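Local atomic coordinates of ribosomal RNA small subunit methyltransferase Nep1 (Archaeoglobus fulgidus, PDB entry 3O7B), a protein that probably methylates N1 of a pseudouridine in 16S ribosomal RNA, taking the methyl group from S-adenosylmethionine, and works as a homodimer in small-subunit biogenesis. Residues A[29-34]-A[158-163]; A[52-57]-A[62-67]; A[88-93]-A[130-135]; A[108-111]-A[115-118]; A[121-126]-A[151-156]. All coordinates share one frame; numbering follows the deposited sequence. Where two conformers were deposited one is given.

The first strand, 28-35, holds 29-34, and contact 1 closes the longest loop when the short helix of 158-163 comes back to lie on that strand; every other contact is nested inside it. Contact 2 closes a small turn after helix 48-57, complete before contact 3 begins. Contact 3 then runs from helix 87-98 to helix 129-142, and the hairpin of contact 4 sits inside its loop. Contact 5 opens within that same loop but closes beyond it, at 151-156, so contacts 3 and 5 cross. Contacts 1, 4 and 5 reach one sheet; contact 3 joins helices beside it, and its Val133 touches Leu65 of contact 2.

Contact 1: A[29-34]-A[158-163]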
# COMPACT_ATOMS: atom_id res chain seq x y z
N ALA A 29 10.46 17.37 -5.75
CA ALA A 29 9.79 16.91 -4.55
C ALA A 29 8.47 16.28 -4.90
O ALA A 29 7.82 16.65 -5.87
CB ALA A 29 9.54 18.09 -3.59
N PHE A 30 8.03 15.35 -4.06
CA PHE A 30 6.67 14.86 -4.05
C PHE A 30 5.99 15.37 -2.81
O PHE A 30 6.58 15.31 -1.72
CB PHE A 30 6.66 13.33 -4.02
CG PHE A 30 6.94 12.68 -5.34
CD1 PHE A 30 5.90 12.08 -6.06
CD2 PHE A 30 8.24 12.64 -5.86
CE1 PHE A 30 6.16 11.44 -7.28
CE2 PHE A 30 8.49 12.01 -7.09
CZ PHE A 30 7.45 11.42 -7.79
N VAL A 31 4.78 15.91 -2.98
CA VAL A 31 4.02 16.46 -1.88
C VAL A 31 2.65 15.81 -1.84
O VAL A 31 1.87 15.93 -2.80
CB VAL A 31 3.83 18.01 -2.01
CG1 VAL A 31 3.14 18.57 -0.80
CG2 VAL A 31 5.17 18.69 -2.26
N PHE A 32 2.35 15.12 -0.74
CA PHE A 32 1.00 14.61 -0.54
C PHE A 32 0.18 15.67 0.13
O PHE A 32 0.57 16.21 1.17
CB PHE A 32 1.04 13.29 0.25
CG PHE A 32 1.73 12.19 -0.52
CD1 PHE A 32 1.11 11.62 -1.62
CD2 PHE A 32 3.02 11.77 -0.16
CE1 PHE A 32 1.76 10.64 -2.39
CE2 PHE A 32 3.67 10.77 -0.92
CZ PHE A 32 3.03 10.21 -2.03
N LEU A 33 -0.94 15.99 -0.50
CA LEU A 33 -1.79 17.13 -0.08
C LEU A 33 -2.98 16.72 0.73
O LEU A 33 -3.65 15.71 0.44
CB LEU A 33 -2.28 17.89 -1.31
CG LEU A 33 -1.23 18.58 -2.16
CD1 LEU A 33 -1.94 19.25 -3.33
CD2 LEU A 33 -0.43 19.63 -1.35
N GLU A 34 -3.28 17.52 1.75
CA GLU A 34 -4.45 17.31 2.60
C GLU A 34 -4.49 15.87 3.12
O GLU A 34 -5.56 15.23 3.16
CB GLU A 34 -5.74 17.69 1.86
CG GLU A 34 -5.84 19.19 1.58
CD GLU A 34 -7.11 19.57 0.88
OE1 GLU A 34 -8.08 18.79 0.92
OE2 GLU A 34 -7.12 20.68 0.29
N VAL A 158 6.79 26.02 8.39
CA VAL A 158 6.53 26.73 7.15
C VAL A 158 5.16 26.28 6.64
O VAL A 158 4.52 25.40 7.23
CB VAL A 158 7.60 26.47 6.08
CG1 VAL A 158 8.99 26.83 6.59
CG2 VAL A 158 7.56 24.99 5.58
N GLY A 159 4.72 26.88 5.54
CA GLY A 159 3.46 26.50 4.93
C GLY A 159 3.70 25.81 3.61
O GLY A 159 4.82 25.73 3.10
N LEU A 160 2.60 25.33 3.04
CA LEU A 160 2.62 24.71 1.74
C LEU A 160 3.29 25.59 0.69
O LEU A 160 4.05 25.12 -0.14
CB LEU A 160 1.21 24.30 1.34
CG LEU A 160 1.06 23.63 -0.02
CD1 LEU A 160 1.95 22.38 -0.14
CD2 LEU A 160 -0.38 23.28 -0.19
N ARG A 161 3.02 26.90 0.75
CA ARG A 161 3.59 27.82 -0.25
C ARG A 161 5.13 27.79 -0.24
O ARG A 161 5.78 28.01 -1.25
CB ARG A 161 3.09 29.25 -0.01
CG ARG A 161 3.53 29.87 1.33
CD ARG A 161 3.12 31.34 1.47
NE ARG A 161 1.67 31.49 1.51
CZ ARG A 161 1.05 32.65 1.69
NH1 ARG A 161 1.75 33.76 1.87
NH2 ARG A 161 -0.28 32.69 1.72
N ASP A 162 5.71 27.49 0.92
CA ASP A 162 7.14 27.55 1.05
C ASP A 162 7.85 26.32 0.51
O ASP A 162 8.96 26.40 0.00
CB ASP A 162 7.48 27.82 2.52
CG ASP A 162 6.74 29.05 3.05
OD1 ASP A 162 6.94 30.14 2.46
OD2 ASP A 162 5.92 28.94 3.98
N ILE A 163 7.20 25.16 0.58
CA ILE A 163 7.89 23.95 0.11
C ILE A 163 7.83 23.77 -1.41
O ILE A 163 8.59 23.00 -1.99
CB ILE A 163 7.43 22.68 0.85
CG1 ILE A 163 5.93 22.46 0.69
CG2 ILE A 163 7.85 22.77 2.33
CD1 ILE A 163 5.47 21.07 1.13
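Val31 and Leu33, two residues apart on the strand, meet Leu160 and Ile163 of the short helix purely through methyl groups. CD1 of Leu160 reaches both strand residues, lying 3.8 Å from Leu33 CD2 and 4.0 Å from Val31 CG1. Leu33 and Leu160 cross at about a right angle, and Leu33 CD2 also comes 3.8 Å from Leu160 CD2, so a single methyl rests in the fork of the other leucine. One helical turn on, the end of Ile163 takes over: its CD1 is 3.9 Å from Val31 CG1 and 4.2 Å from Val31 CG2. With chi1 at 59°, CG1 of Ile163 stands between its own N and carbonyl carbon, and the extended chain beyond carries CD1 to the strand.

The polar work is done within the helical segment. Gly159 occupies the N-cap position, and its N gives a nearly straight bond (164°) of 2.8 Å to the anti lone pair of Asp162 OD2, one half of a capping box, while Asp162 N returns a backbone bond to Gly159 O. Together they fasten the first turn.

Phe30 and Phe32 project from the other side of the strand onto helix 87-98, so this strand is covered on both faces. It runs between strands 105-111 and 189-194; the side chain of Leu33 is about 7 Å from the bound S-adenosylhomocysteine, and on strand 105-111 His110 touches Leu160 and Tyr108 touches Ile163.

Contact 2: A[52-57]-A[62-67]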
# COMPACT_ATOMS: atom_id res chain seq x y z
N ALA A 52 -13.27 4.22 24.75
CA ALA A 52 -13.04 2.78 24.61
C ALA A 52 -11.70 2.48 23.93
O ALA A 52 -10.95 1.62 24.37
CB ALA A 52 -14.18 2.13 23.84
N ASP A 53 -11.40 3.21 22.85
CA ASP A 53 -10.13 3.03 22.16
C ASP A 53 -8.95 3.44 23.04
O ASP A 53 -7.91 2.79 23.02
CB ASP A 53 -10.09 3.79 20.83
CG ASP A 53 -8.94 3.35 19.94
OD1 ASP A 53 -8.69 2.12 19.82
OD2 ASP A 53 -8.27 4.23 19.36
N ALA A 54 -9.13 4.51 23.81
CA ALA A 54 -8.12 4.98 24.75
C ALA A 54 -7.74 3.89 25.75
O ALA A 54 -6.56 3.66 26.00
CB ALA A 54 -8.61 6.22 25.47
N ILE A 55 -8.75 3.20 26.28
CA ILE A 55 -8.52 2.05 27.17
C ILE A 55 -7.74 0.95 26.44
O ILE A 55 -6.72 0.47 26.95
CB ILE A 55 -9.85 1.52 27.77
CG1 ILE A 55 -10.46 2.56 28.70
CG2 ILE A 55 -9.62 0.20 28.53
CD1 ILE A 55 -11.97 2.40 28.90
N ARG A 56 -8.19 0.57 25.25
CA ARG A 56 -7.53 -0.49 24.47
C ARG A 56 -6.08 -0.16 24.13
O ARG A 56 -5.21 -1.03 24.19
CB ARG A 56 -8.31 -0.82 23.19
N ARG A 57 -5.83 1.11 23.81
CA ARG A 57 -4.50 1.59 23.41
C ARG A 57 -3.59 1.87 24.60
O ARG A 57 -2.36 1.89 24.47
CB ARG A 57 -4.61 2.88 22.58
CG ARG A 57 -5.26 2.74 21.21
CD ARG A 57 -4.42 1.89 20.26
NE ARG A 57 -3.01 2.26 20.27
CZ ARG A 57 -2.49 3.29 19.60
NH1 ARG A 57 -3.27 4.07 18.86
NH2 ARG A 57 -1.19 3.53 19.68
N GLU A 62 -6.11 12.43 23.42
CA GLU A 62 -5.41 13.53 22.76
C GLU A 62 -4.11 13.11 22.06
O GLU A 62 -3.58 13.87 21.25
CB GLU A 62 -5.14 14.67 23.75
CG GLU A 62 -4.16 14.35 24.88
CD GLU A 62 -3.75 15.60 25.67
OE1 GLU A 62 -2.98 15.47 26.64
OE2 GLU A 62 -4.20 16.72 25.30
N LYS A 63 -3.63 11.91 22.40
CA LYS A 63 -2.39 11.37 21.83
C LYS A 63 -2.62 10.38 20.68
O LYS A 63 -1.67 9.91 20.05
CB LYS A 63 -1.57 10.67 22.92
CG LYS A 63 -1.32 11.51 24.18
CD LYS A 63 -0.50 12.74 23.87
CE LYS A 63 -0.06 13.44 25.15
NZ LYS A 63 0.97 12.66 25.87
N ILE A 64 -3.89 10.07 20.41
CA ILE A 64 -4.25 9.00 19.47
C ILE A 64 -4.57 9.57 18.09
O ILE A 64 -5.23 10.61 17.97
CB ILE A 64 -5.43 8.18 20.03
CG1 ILE A 64 -4.99 7.43 21.30
CG2 ILE A 64 -5.96 7.18 18.98
CD1 ILE A 64 -6.13 6.82 22.09
N LEU A 65 -4.08 8.89 17.06
CA LEU A 65 -4.36 9.27 15.68
C LEU A 65 -5.80 8.93 15.32
O LEU A 65 -6.30 7.84 15.63
CB LEU A 65 -3.40 8.55 14.73
CG LEU A 65 -3.11 9.17 13.36
CD1 LEU A 65 -2.25 10.45 13.46
CD2 LEU A 65 -2.40 8.14 12.49
N LEU A 66 -6.48 9.87 14.68
CA LEU A 66 -7.85 9.67 14.24
C LEU A 66 -7.93 8.65 13.10
O LEU A 66 -7.21 8.79 12.10
CB LEU A 66 -8.46 11.02 13.83
CG LEU A 66 -9.96 11.03 13.53
CD1 LEU A 66 -10.78 10.76 14.80
CD2 LEU A 66 -10.39 12.34 12.86
N ASP A 67 -8.79 7.66 13.27
CA ASP A 67 -8.86 6.50 12.37
C ASP A 67 -10.31 6.10 12.33
O ASP A 67 -10.86 5.61 13.33
CB ASP A 67 -7.99 5.37 12.95
CG ASP A 67 -8.02 4.08 12.12
OD1 ASP A 67 -8.95 3.86 11.32
OD2 ASP A 67 -7.09 3.27 12.29
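Helix 48-57 ends in a tight return of the chain, and here Ile64, in the loop that leads on to helix 68-71, is the side chain that plugs against the helix at Asp53, Ala54 and Arg57. Its two branches divide the task. CD1, at the end of the longer branch, abuts the helix backbone at Ala54 CA, 3.8 Å away, with Ala54 CB 4.2 Å from the same methyl. CG2 stands anti to the N of Ile64 (the longer branch has chi1 -66°) and faces two charged groups that lie side by side, Asp53 OD2 at 3.8 Å and Arg57 NH1 at 4.1 Å.

Arg57 slides past Ile64 in the opposite direction, its chain bent at chi2 and chi3 so that it folds back over the isoleucine. Its guanidinium forms a salt bridge through NH2 with OE1 of Glu137 on helix 129-142, and the other oxygen of that carboxylate accepts a hydrogen bond from Leu65 N.

No hydrogen bond joins the two segments directly. Across them the contact is thus van der Waals packing of one isoleucine against helix backbone and charged groups, with Glu137 adding a polar tie from helix 129-142.

Contact 3: A[88-93]-A[130-135]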
# COMPACT_ATOMS: atom_id res chain seq x y z
N ASP A 88 -4.42 5.51 6.40
CA ASP A 88 -3.99 4.40 5.53
C ASP A 88 -3.61 4.89 4.15
O ASP A 88 -2.73 4.32 3.48
CB ASP A 88 -5.10 3.36 5.40
CG ASP A 88 -6.41 3.97 4.95
OD1 ASP A 88 -7.01 4.69 5.80
OD2 ASP A 88 -6.82 3.74 3.80
N ILE A 89 -4.25 5.96 3.69
CA ILE A 89 -4.01 6.40 2.32
C ILE A 89 -2.57 6.91 2.16
O ILE A 89 -1.82 6.45 1.29
CB ILE A 89 -5.02 7.47 1.87
CG1 ILE A 89 -6.42 6.87 1.84
CG2 ILE A 89 -4.63 8.04 0.50
CD1 ILE A 89 -7.53 7.92 1.69
N VAL A 90 -2.17 7.84 3.02
CA VAL A 90 -0.83 8.37 2.89
C VAL A 90 0.23 7.32 3.27
O VAL A 90 1.31 7.31 2.71
CB VAL A 90 -0.66 9.73 3.67
CG1 VAL A 90 -0.61 9.51 5.16
CG2 VAL A 90 0.57 10.48 3.19
N HIS A 91 -0.12 6.40 4.17
CA HIS A 91 0.79 5.29 4.52
C HIS A 91 1.24 4.55 3.27
O HIS A 91 2.43 4.40 3.03
CB HIS A 91 0.09 4.33 5.47
CG HIS A 91 0.92 3.14 5.86
ND1 HIS A 91 0.39 1.87 5.94
CD2 HIS A 91 2.24 3.04 6.16
CE1 HIS A 91 1.35 1.03 6.29
NE2 HIS A 91 2.48 1.71 6.43
N GLN A 92 0.26 4.12 2.47
CA GLN A 92 0.60 3.25 1.35
C GLN A 92 1.31 4.02 0.26
O GLN A 92 2.23 3.50 -0.39
CB GLN A 92 -0.68 2.59 0.82
CG GLN A 92 -1.36 1.69 1.88
CD GLN A 92 -2.86 1.52 1.70
OE1 GLN A 92 -3.46 2.05 0.75
NE2 GLN A 92 -3.48 0.79 2.62
N CYS A 93 0.92 5.28 0.05
CA CYS A 93 1.57 6.08 -0.96
C CYS A 93 3.01 6.35 -0.61
O CYS A 93 3.88 6.29 -1.47
CB CYS A 93 0.84 7.41 -1.15
SG CYS A 93 -0.81 7.27 -1.88
N ASN A 130 -0.42 -0.64 11.72
CA ASN A 130 -0.55 -0.31 13.14
C ASN A 130 0.74 0.29 13.68
O ASN A 130 0.69 1.23 14.48
CB ASN A 130 -1.02 -1.52 13.96
CG ASN A 130 -2.36 -2.03 13.49
OD1 ASN A 130 -2.51 -3.21 13.12
ND2 ASN A 130 -3.35 -1.15 13.47
N ARG A 131 1.87 -0.21 13.19
CA ARG A 131 3.17 0.34 13.56
C ARG A 131 3.35 1.74 12.95
O ARG A 131 3.91 2.63 13.60
CB ARG A 131 4.28 -0.62 13.13
CG ARG A 131 4.23 -1.98 13.86
CD ARG A 131 5.38 -2.12 14.83
NE ARG A 131 5.43 -3.37 15.59
CZ ARG A 131 6.01 -4.51 15.21
NH1 ARG A 131 6.57 -4.65 14.01
NH2 ARG A 131 6.01 -5.54 16.04
N PHE A 132 2.84 1.95 11.74
CA PHE A 132 2.86 3.29 11.15
C PHE A 132 2.05 4.27 12.00
O PHE A 132 2.51 5.41 12.26
CB PHE A 132 2.34 3.23 9.73
CG PHE A 132 2.22 4.59 9.07
CD1 PHE A 132 3.35 5.28 8.63
CD2 PHE A 132 0.97 5.18 8.92
CE1 PHE A 132 3.23 6.56 8.03
CE2 PHE A 132 0.84 6.43 8.32
CZ PHE A 132 1.97 7.11 7.88
N VAL A 133 0.86 3.86 12.40
CA VAL A 133 0.02 4.72 13.22
C VAL A 133 0.76 5.10 14.51
O VAL A 133 0.76 6.26 14.90
CB VAL A 133 -1.33 4.04 13.53
CG1 VAL A 133 -2.07 4.76 14.68
CG2 VAL A 133 -2.17 4.00 12.26
N GLY A 134 1.43 4.14 15.15
CA GLY A 134 2.16 4.45 16.37
C GLY A 134 3.29 5.42 16.12
O GLY A 134 3.55 6.32 16.95
N LEU A 135 3.96 5.29 14.99
CA LEU A 135 5.05 6.20 14.65
C LEU A 135 4.51 7.62 14.39
O LEU A 135 5.11 8.61 14.81
CB LEU A 135 5.83 5.68 13.44
CG LEU A 135 7.05 6.53 13.04
CD1 LEU A 135 8.13 6.48 14.13
CD2 LEU A 135 7.60 6.05 11.73
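His91 NE2 donates a hydrogen bond to Pro126 O, in the loop just ahead of helix 129-142, and this bond helps to fix the rotation of an imidazole stacked on Phe132. The two rings form an offset stack, with centroids 4.4 Å apart and planes inclined at 24°. His91 CD2 comes down on the phenyl face near its rim, 3.3 Å from Phe132 CG, and that is the tightest approach of the pair. The offset is reciprocal, for each residue also lays its own CB over the partner's ring: His91 CB is 3.9 Å from the phenyl centroid and Phe132 CB is the same 3.9 Å from the imidazole centroid, two matching CH-pi contacts. In both side chains CG is anti to the backbone N (chi1 178° in His91 and 175° in Phe132), which extends each ring out from its helix toward the other and lets the two overlap as they slide past in opposite directions.

These are helices 87-98 and 129-142 of the SPOUT methyltransferase fold, and both also face the second subunit: Gln92 NE2 is bonded to Arg127 O of that subunit, and Asn130 pairs with its own copy there. Asp88, on the same helix as His91, forms a salt bridge with Arg86, which is predicted to contact the substrate rRNA. Beside the stack, Val90 CG1 reaches the phenyl ring at Phe132 CZ, 4.5 Å away, while Val90 itself packs on Phe32 and Ala35 of strand 28-35.

Contact 4: A[108-111]-A[115-118]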
# COMPACT_ATOMS: atom_id res chain seq x y z
N TYR A 108 7.37 15.39 1.09
CA TYR A 108 6.63 16.13 2.09
C TYR A 108 5.22 15.63 2.20
O TYR A 108 4.63 15.15 1.21
CB TYR A 108 6.54 17.62 1.71
CG TYR A 108 7.87 18.33 1.68
CD1 TYR A 108 8.37 18.94 2.82
CD2 TYR A 108 8.63 18.36 0.52
CE1 TYR A 108 9.59 19.60 2.80
CE2 TYR A 108 9.86 19.04 0.49
CZ TYR A 108 10.32 19.64 1.65
OH TYR A 108 11.53 20.31 1.67
N VAL A 109 4.65 15.79 3.39
CA VAL A 109 3.25 15.51 3.63
C VAL A 109 2.63 16.79 4.17
O VAL A 109 3.11 17.34 5.17
CB VAL A 109 3.06 14.34 4.63
CG1 VAL A 109 1.57 14.15 4.95
CG2 VAL A 109 3.65 13.05 4.08
N HIS A 110 1.61 17.30 3.48
CA HIS A 110 0.81 18.41 3.95
C HIS A 110 -0.46 17.81 4.50
O HIS A 110 -1.12 17.01 3.81
CB HIS A 110 0.57 19.33 2.74
CG HIS A 110 -0.63 20.22 2.84
ND1 HIS A 110 -0.62 21.47 3.43
CD2 HIS A 110 -1.88 20.04 2.34
CE1 HIS A 110 -1.83 22.01 3.30
NE2 HIS A 110 -2.61 21.16 2.64
N THR A 111 -0.80 18.13 5.74
CA THR A 111 -1.98 17.53 6.35
C THR A 111 -3.24 18.37 6.11
O THR A 111 -3.15 19.55 5.69
CB THR A 111 -1.82 17.31 7.86
OG1 THR A 111 -1.89 18.59 8.51
CG2 THR A 111 -0.50 16.64 8.19
N GLU A 115 -0.46 21.44 8.34
CA GLU A 115 0.89 21.19 8.84
C GLU A 115 1.75 20.59 7.74
O GLU A 115 1.23 19.92 6.84
CB GLU A 115 0.85 20.23 10.03
CG GLU A 115 0.04 20.74 11.19
CD GLU A 115 -0.71 19.63 11.88
OE1 GLU A 115 -1.41 18.84 11.18
OE2 GLU A 115 -0.61 19.55 13.12
N ILE A 116 3.05 20.84 7.80
CA ILE A 116 4.01 20.37 6.82
C ILE A 116 4.96 19.40 7.51
O ILE A 116 5.63 19.77 8.49
CB ILE A 116 4.80 21.56 6.18
CG1 ILE A 116 3.86 22.50 5.39
CG2 ILE A 116 5.90 21.05 5.29
CD1 ILE A 116 3.08 21.82 4.26
N ILE A 117 5.01 18.16 7.02
CA ILE A 117 5.94 17.15 7.51
C ILE A 117 6.95 16.83 6.43
O ILE A 117 6.59 16.53 5.28
CB ILE A 117 5.16 15.87 7.91
CG1 ILE A 117 4.14 16.16 9.01
CG2 ILE A 117 6.14 14.74 8.28
CD1 ILE A 117 3.04 15.10 9.13
N TRP A 118 8.22 16.90 6.78
CA TRP A 118 9.28 16.51 5.88
C TRP A 118 9.69 15.07 6.22
O TRP A 118 9.87 14.75 7.41
CB TRP A 118 10.48 17.47 6.05
CG TRP A 118 11.69 17.07 5.27
CD1 TRP A 118 11.90 17.23 3.94
CD2 TRP A 118 12.88 16.45 5.79
NE1 TRP A 118 13.13 16.75 3.58
CE2 TRP A 118 13.76 16.27 4.70
CE3 TRP A 118 13.29 16.03 7.06
CZ2 TRP A 118 15.03 15.69 4.84
CZ3 TRP A 118 14.55 15.44 7.20
CH2 TRP A 118 15.40 15.28 6.09
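Tyr108 and Trp118 form a broad aromatic ridge at one end of the hairpin, the tyrosine ring leaning across to the neighbouring strand until its CE1 is 3.5 Å from Trp118 CD1, at the edge of the indole. The planes are inclined at 58°, and Ile116 fits CG2 against the near side of the tyrosine, 4.1 Å from Tyr108 CD1. The tyrosine hydroxyl goes on to Glu106. On the same face, the other end of Ile116 fills the notch beside His110: its CD1 meets the imidazole edge-on, in the ring plane, 3.8 Å from His110 ND1. That nitrogen is buried here with no polar partner in the model.

The two strands, 105-111 and 116-119, make an antiparallel beta hairpin inside the central sheet. Val109 and Ile117 form a hydrogen-bonded pair, each N reaching the other's O at 2.8 Å, and nearer the turn Thr111 N bonds to Glu115 O at 2.9 Å. The side chains of Val109 and Ile117 lie on the reverse face, where their two CB atoms sit 4.2 Å apart and Ile117 stretches CD1 along to Thr111 CG2.

Toward the turn, Thr111 OG1 is the polar knot. It donates to the anti lone pair of Glu115 OE1 over 2.7 Å and accepts from Glu115 N at 3.2 Å, and Asn113 N is bonded to it as well. With chi1 at 73°, the hydroxyl stands between the threonine's own N and carbonyl carbon, turned inward to the loop it fastens.

Contact 5: A[121-126]-A[151-156]; sequences RETRLP and TLIEFK
The flat group of this contact is the peptide that follows Leu152, and Thr123 approaches its oxygen obliquely: Thr123 OG1 is 2.9 Å from Leu152 O, meets the C=O at about 110°, and is tilted about 40° out of the carbonyl plane. Asn120 O lies near the same hydroxyl. Thr123 OG1 also lies 3.5 Å from Leu152 CB. Its neighbour on the same threonine, CG2, points to apolar ground instead, 4.1 Å from Ile153 CG1, the two side chains meeting at about a right angle.

Two residues further on, Leu125 joins in by its tip: CD2 is 3.8 Å from Ile153 CD1. The extended isoleucine chain (chi2 173°) carries that methyl out to the loop, so Ile153 serves two loop residues with successive atoms of one branch.

Leu152 and Ile153 form a classic beta bulge opposite Ile145, and it is at this corner of strand 150-156 that loop 121-126 is received. The strand lies between 144-147 and 116-119 in the sheet, with Ile153 touching Ile117 on one neighbour and Ile145 on the other. Helix 129-142 covers Ile153 through Leu139, and Leu125 extends the packing to Leu94, Leu95 and Leu98 of helix 87-98.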
# COMPACT_ATOMS: atom_id res chain seq x y z
N ARG A 121 14.43 11.24 2.59
CA ARG A 121 14.35 10.30 1.50
C ARG A 121 14.83 8.92 1.93
O ARG A 121 14.38 7.91 1.39
CB ARG A 121 15.11 10.84 0.27
CG ARG A 121 15.06 9.95 -0.96
CD ARG A 121 13.63 9.76 -1.48
NE ARG A 121 13.56 8.79 -2.57
CZ ARG A 121 13.45 7.48 -2.40
NH1 ARG A 121 13.40 6.95 -1.16
NH2 ARG A 121 13.36 6.69 -3.46
N GLU A 122 15.72 8.87 2.92
CA GLU A 122 16.29 7.60 3.36
C GLU A 122 15.50 6.88 4.48
O GLU A 122 15.86 5.79 4.92
CB GLU A 122 17.78 7.76 3.68
CG GLU A 122 18.62 8.20 2.45
CD GLU A 122 18.50 7.28 1.23
OE1 GLU A 122 18.49 6.04 1.40
OE2 GLU A 122 18.42 7.79 0.09
N THR A 123 14.38 7.47 4.90
CA THR A 123 13.56 6.88 5.96
C THR A 123 12.89 5.57 5.51
O THR A 123 12.31 5.50 4.43
CB THR A 123 12.46 7.89 6.40
OG1 THR A 123 13.10 9.05 6.92
CG2 THR A 123 11.55 7.31 7.47
N ARG A 124 12.99 4.54 6.35
CA ARG A 124 12.25 3.29 6.15
C ARG A 124 11.04 3.33 7.05
O ARG A 124 11.16 3.16 8.27
CB ARG A 124 13.10 2.07 6.52
CG ARG A 124 14.34 1.81 5.68
CD ARG A 124 14.93 0.41 6.03
NE ARG A 124 14.89 0.12 7.46
CZ ARG A 124 15.88 0.38 8.33
NH1 ARG A 124 17.01 0.92 7.89
NH2 ARG A 124 15.73 0.09 9.62
N LEU A 125 9.87 3.57 6.48
CA LEU A 125 8.66 3.64 7.28
C LEU A 125 8.18 2.24 7.62
O LEU A 125 8.41 1.33 6.81
CB LEU A 125 7.54 4.38 6.53
CG LEU A 125 7.77 5.88 6.37
CD1 LEU A 125 6.76 6.40 5.36
CD2 LEU A 125 7.68 6.65 7.68
N PRO A 126 7.49 2.07 8.76
CA PRO A 126 6.91 0.75 9.06
C PRO A 126 5.92 0.36 7.97
O PRO A 126 5.05 1.14 7.57
CB PRO A 126 6.17 0.98 10.38
CG PRO A 126 6.79 2.22 10.97
CD PRO A 126 7.20 3.06 9.82
N THR A 151 17.89 13.68 11.22
CA THR A 151 16.44 13.76 11.23
C THR A 151 15.86 12.87 10.14
O THR A 151 16.29 12.91 8.99
CB THR A 151 15.98 15.21 11.06
OG1 THR A 151 16.51 15.98 12.15
CG2 THR A 151 14.47 15.28 11.12
N LEU A 152 14.91 12.03 10.53
CA LEU A 152 14.19 11.15 9.60
C LEU A 152 12.83 11.73 9.19
O LEU A 152 12.45 11.65 8.01
CB LEU A 152 13.98 9.76 10.21
CG LEU A 152 15.25 8.95 10.50
CD1 LEU A 152 14.85 7.60 11.10
CD2 LEU A 152 16.10 8.75 9.25
N ILE A 153 12.11 12.28 10.16
CA ILE A 153 10.80 12.87 9.91
C ILE A 153 10.64 14.03 10.85
O ILE A 153 10.98 13.91 12.02
CB ILE A 153 9.64 11.87 10.18
CG1 ILE A 153 9.92 10.49 9.56
CG2 ILE A 153 8.31 12.48 9.69
CD1 ILE A 153 8.87 9.42 9.96
N GLU A 154 10.14 15.17 10.36
CA GLU A 154 9.97 16.34 11.23
C GLU A 154 8.92 17.32 10.71
O GLU A 154 8.86 17.56 9.50
CB GLU A 154 11.30 17.09 11.35
CG GLU A 154 11.31 18.13 12.45
CD GLU A 154 12.65 18.83 12.60
OE1 GLU A 154 13.34 19.07 11.58
OE2 GLU A 154 13.00 19.15 13.76
N PHE A 155 8.13 17.90 11.62
CA PHE A 155 7.27 19.04 11.26
C PHE A 155 8.16 20.23 10.93
O PHE A 155 9.15 20.49 11.63
CB PHE A 155 6.34 19.42 12.39
CG PHE A 155 5.19 18.48 12.56
CD1 PHE A 155 4.04 18.64 11.82
CD2 PHE A 155 5.28 17.40 13.45
CE1 PHE A 155 2.96 17.76 11.98
CE2 PHE A 155 4.21 16.52 13.62
CZ PHE A 155 3.06 16.69 12.88
N LYS A 156 7.80 20.96 9.88
CA LYS A 156 8.52 22.19 9.54
C LYS A 156 7.64 23.41 9.81
O LYS A 156 6.44 23.38 9.52
CB LYS A 156 8.96 22.19 8.08
CG LYS A 156 9.88 21.03 7.69
CD LYS A 156 11.20 21.01 8.45
CE LYS A 156 12.22 20.17 7.69
NZ LYS A 156 13.58 20.25 8.28